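PDB 6OFT: probable zinc protease PqqL from Escherichia coli, which probably cleaves peptide bonds as a zinc-dependent periplasmic endopeptidase of the M16 family, this chain being the first half of the protein. Local coordinates for residues A[205-209]-A[210-214]. Sequence-based numbering, arbitrary orientation.
Sequences GDIDS and KEALA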
ATOM      1  N   GLY A 205     -10.563   4.981 -17.886  1.00 20.74           N
ATOM      2  CA  GLY A 205     -11.415   4.138 -18.698  1.00 20.11           C
ATOM      3  C   GLY A 205     -11.695   4.683 -20.066  1.00 23.60           C
ATOM      4  O   GLY A 205     -11.053   5.637 -20.515  1.00 21.51           O
ATOM      5  N   ASP A 206     -12.667   4.044 -20.731  1.00 21.61           N
ATOM      6  CA  ASP A 206     -13.032   4.244 -22.130  1.00 22.35           C
ATOM      7  C   ASP A 206     -13.923   5.454 -22.401  1.00 28.28           C
ATOM      8  O   ASP A 206     -15.058   5.320 -22.849  1.00 28.82           O
ATOM      9  CB  ASP A 206     -13.660   2.947 -22.669  1.00 23.87           C
ATOM     10  CG  ASP A 206     -13.483   2.780 -24.157  1.00 28.99           C
ATOM     11  OD1 ASP A 206     -12.761   3.606 -24.770  1.00 29.10           O
ATOM     12  OD2 ASP A 206     -14.057   1.829 -24.713  1.00 27.43           O
ATOM     13  N   ILE A 207     -13.360   6.643 -22.210  1.00 26.37           N
ATOM     14  CA  ILE A 207     -14.044   7.924 -22.405  1.00 27.34           C
ATOM     15  C   ILE A 207     -13.064   8.934 -23.044  1.00 32.05           C
ATOM     16  O   ILE A 207     -11.874   8.928 -22.708  1.00 32.31           O
ATOM     17  CB  ILE A 207     -14.638   8.397 -21.036  1.00 30.36           C
ATOM     18  CG1 ILE A 207     -15.528   9.648 -21.192  1.00 30.77           C
ATOM     19  CG2 ILE A 207     -13.539   8.589 -19.951  1.00 31.03           C
ATOM     20  CD1 ILE A 207     -16.496   9.864 -20.044  1.00 38.69           C
ATOM     21  N   ASP A 208     -13.543   9.798 -23.954  1.00 28.72           N
ATOM     22  CA  ASP A 208     -12.596  10.742 -24.557  1.00 29.04           C
ATOM     23  C   ASP A 208     -12.303  11.917 -23.613  1.00 30.74           C
ATOM     24  O   ASP A 208     -13.037  12.121 -22.648  1.00 29.73           O
ATOM     25  CB  ASP A 208     -12.985  11.173 -25.992  1.00 32.22           C
ATOM     26  CG  ASP A 208     -14.187  12.079 -26.225  1.00 46.56           C
ATOM     27  OD1 ASP A 208     -14.751  12.029 -27.334  1.00 49.81           O
ATOM     28  OD2 ASP A 208     -14.532  12.872 -25.319  1.00 48.55           O
ATOM     29  N   SER A 209     -11.204  12.648 -23.865  1.00 27.56           N
ATOM     30  CA  SER A 209     -10.757  13.787 -23.045  1.00 27.01           C
ATOM     31  C   SER A 209     -11.861  14.831 -22.830  1.00 29.81           C
ATOM     32  O   SER A 209     -12.104  15.225 -21.693  1.00 29.23           O
ATOM     33  CB  SER A 209      -9.541  14.463 -23.674  1.00 28.77           C
ATOM     34  OG  SER A 209      -8.563  13.514 -24.061  1.00 36.36           O
ATOM     35  N   LYS A 210     -12.521  15.259 -23.922  1.00 25.42           N
ATOM     36  CA  LYS A 210     -13.579  16.278 -23.910  1.00 24.56           C
ATOM     37  C   LYS A 210     -14.757  15.867 -23.044  1.00 26.36           C
ATOM     38  O   LYS A 210     -15.163  16.645 -22.188  1.00 25.02           O
ATOM     39  CB  LYS A 210     -14.012  16.641 -25.339  1.00 25.48           C
ATOM     40  CG  LYS A 210     -15.047  17.760 -25.440  1.00 32.12           C
ATOM     41  CD  LYS A 210     -15.471  17.931 -26.904  1.00 38.10           C
ATOM     42  CE  LYS A 210     -16.559  18.957 -27.110  1.00 41.41           C
ATOM     43  NZ  LYS A 210     -16.998  18.999 -28.530  1.00 44.83           N
ATOM     44  N   GLU A 211     -15.290  14.645 -23.256  1.00 23.01           N
ATOM     45  CA  GLU A 211     -16.408  14.120 -22.484  1.00 22.87           C
ATOM     46  C   GLU A 211     -16.065  13.961 -21.001  1.00 26.63           C
ATOM     47  O   GLU A 211     -16.878  14.347 -20.169  1.00 27.64           O
ATOM     48  CB  GLU A 211     -16.910  12.792 -23.065  1.00 24.49           C
ATOM     49  CG  GLU A 211     -18.205  12.331 -22.407  1.00 31.75           C
ATOM     50  CD  GLU A 211     -18.744  10.967 -22.785  1.00 39.52           C
ATOM     51  OE1 GLU A 211     -18.341  10.411 -23.830  1.00 43.64           O
ATOM     52  OE2 GLU A 211     -19.601  10.463 -22.030  1.00 32.58           O
ATOM     53  N   ALA A 212     -14.882  13.396 -20.667  1.00 23.23           N
ATOM     54  CA  ALA A 212     -14.457  13.229 -19.272  1.00 22.28           C
ATOM     55  C   ALA A 212     -14.265  14.585 -18.587  1.00 25.08           C
ATOM     56  O   ALA A 212     -14.742  14.759 -17.473  1.00 24.74           O
ATOM     57  CB  ALA A 212     -13.182  12.396 -19.193  1.00 23.13           C
ATOM     58  N   LEU A 213     -13.606  15.561 -19.260  1.00 22.25           N
ATOM     59  CA  LEU A 213     -13.409  16.904 -18.685  1.00 21.56           C
ATOM     60  C   LEU A 213     -14.749  17.613 -18.462  1.00 27.27           C
ATOM     61  O   LEU A 213     -14.915  18.300 -17.455  1.00 26.68           O
ATOM     62  CB  LEU A 213     -12.471  17.767 -19.558  1.00 21.13           C
ATOM     63  CG  LEU A 213     -10.986  17.399 -19.448  1.00 23.91           C
ATOM     64  CD1 LEU A 213     -10.200  17.875 -20.653  1.00 23.47           C
ATOM     65  CD2 LEU A 213     -10.380  17.914 -18.142  1.00 23.87           C
ATOM     66  N   ALA A 214     -15.717  17.404 -19.384  1.00 24.66           N
ATOM     67  CA  ALA A 214     -17.042  17.993 -19.259  1.00 24.93           C
ATOM     68  C   ALA A 214     -17.799  17.376 -18.082  1.00 29.04           C
ATOM     69  O   ALA A 214     -18.448  18.119 -17.362  1.00 26.65           O
ATOM     70  CB  ALA A 214     -17.829  17.825 -20.552  1.00 26.21           C
TER
HETATM   71  O   HOH W   1     -16.068   9.309 -25.202  1.00 37.78           O
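D208 caps the N-terminus of helix 209-220 by accepting from E211 N, where the chain leaves strand 199-205 of the six-stranded sheet in the N-terminal half of this M16-family protease. In this side-chain N-cap, E211 N donates to D208 OD2 at 2.8 Å, meeting the oxygen nearly along its C-O axis with an N-H...O angle of 168°. D208 CG lies between its own backbone N and carbonyl carbon (chi1 70°), which folds the carboxylate back over the first turn. Two backbone bonds start the helix: A212 N to D208 O, 3.0 Å, and L213 N to S209 O, 2.9 Å. D208 thus accepts from two successive amides, one through its side chain and one through its carbonyl.

I207, the residue before the cap, packs against the same turn. Its CG2 meets A212 CB at 3.9 Å, an apolar contact, while its side chain crosses the extended glutamate at about a right angle, CD1 lying 3.8 Å from E211 CG and close to the carboxylate carbon. A212 and L213 also touch I22 of strand 19-24, so this first turn packs on the sheet.

Among the charged groups, E211 OE2 forms a salt bridge with K107, which probably eases the like-charge proximity of E211 OE1 and D208 OD2, 4.8 Å apart. One water joins loop to helix, accepting from D208 N at 2.9 Å and donating to E211 OE1 at 2.9 Å. Replacing E211 by an alanine would probably leave K107 without this partner, cost the bridging water its OE1 acceptor and remove the chain that I207 CD1 packs against. The carboxylate planes of D208 and E211 stand 87° apart.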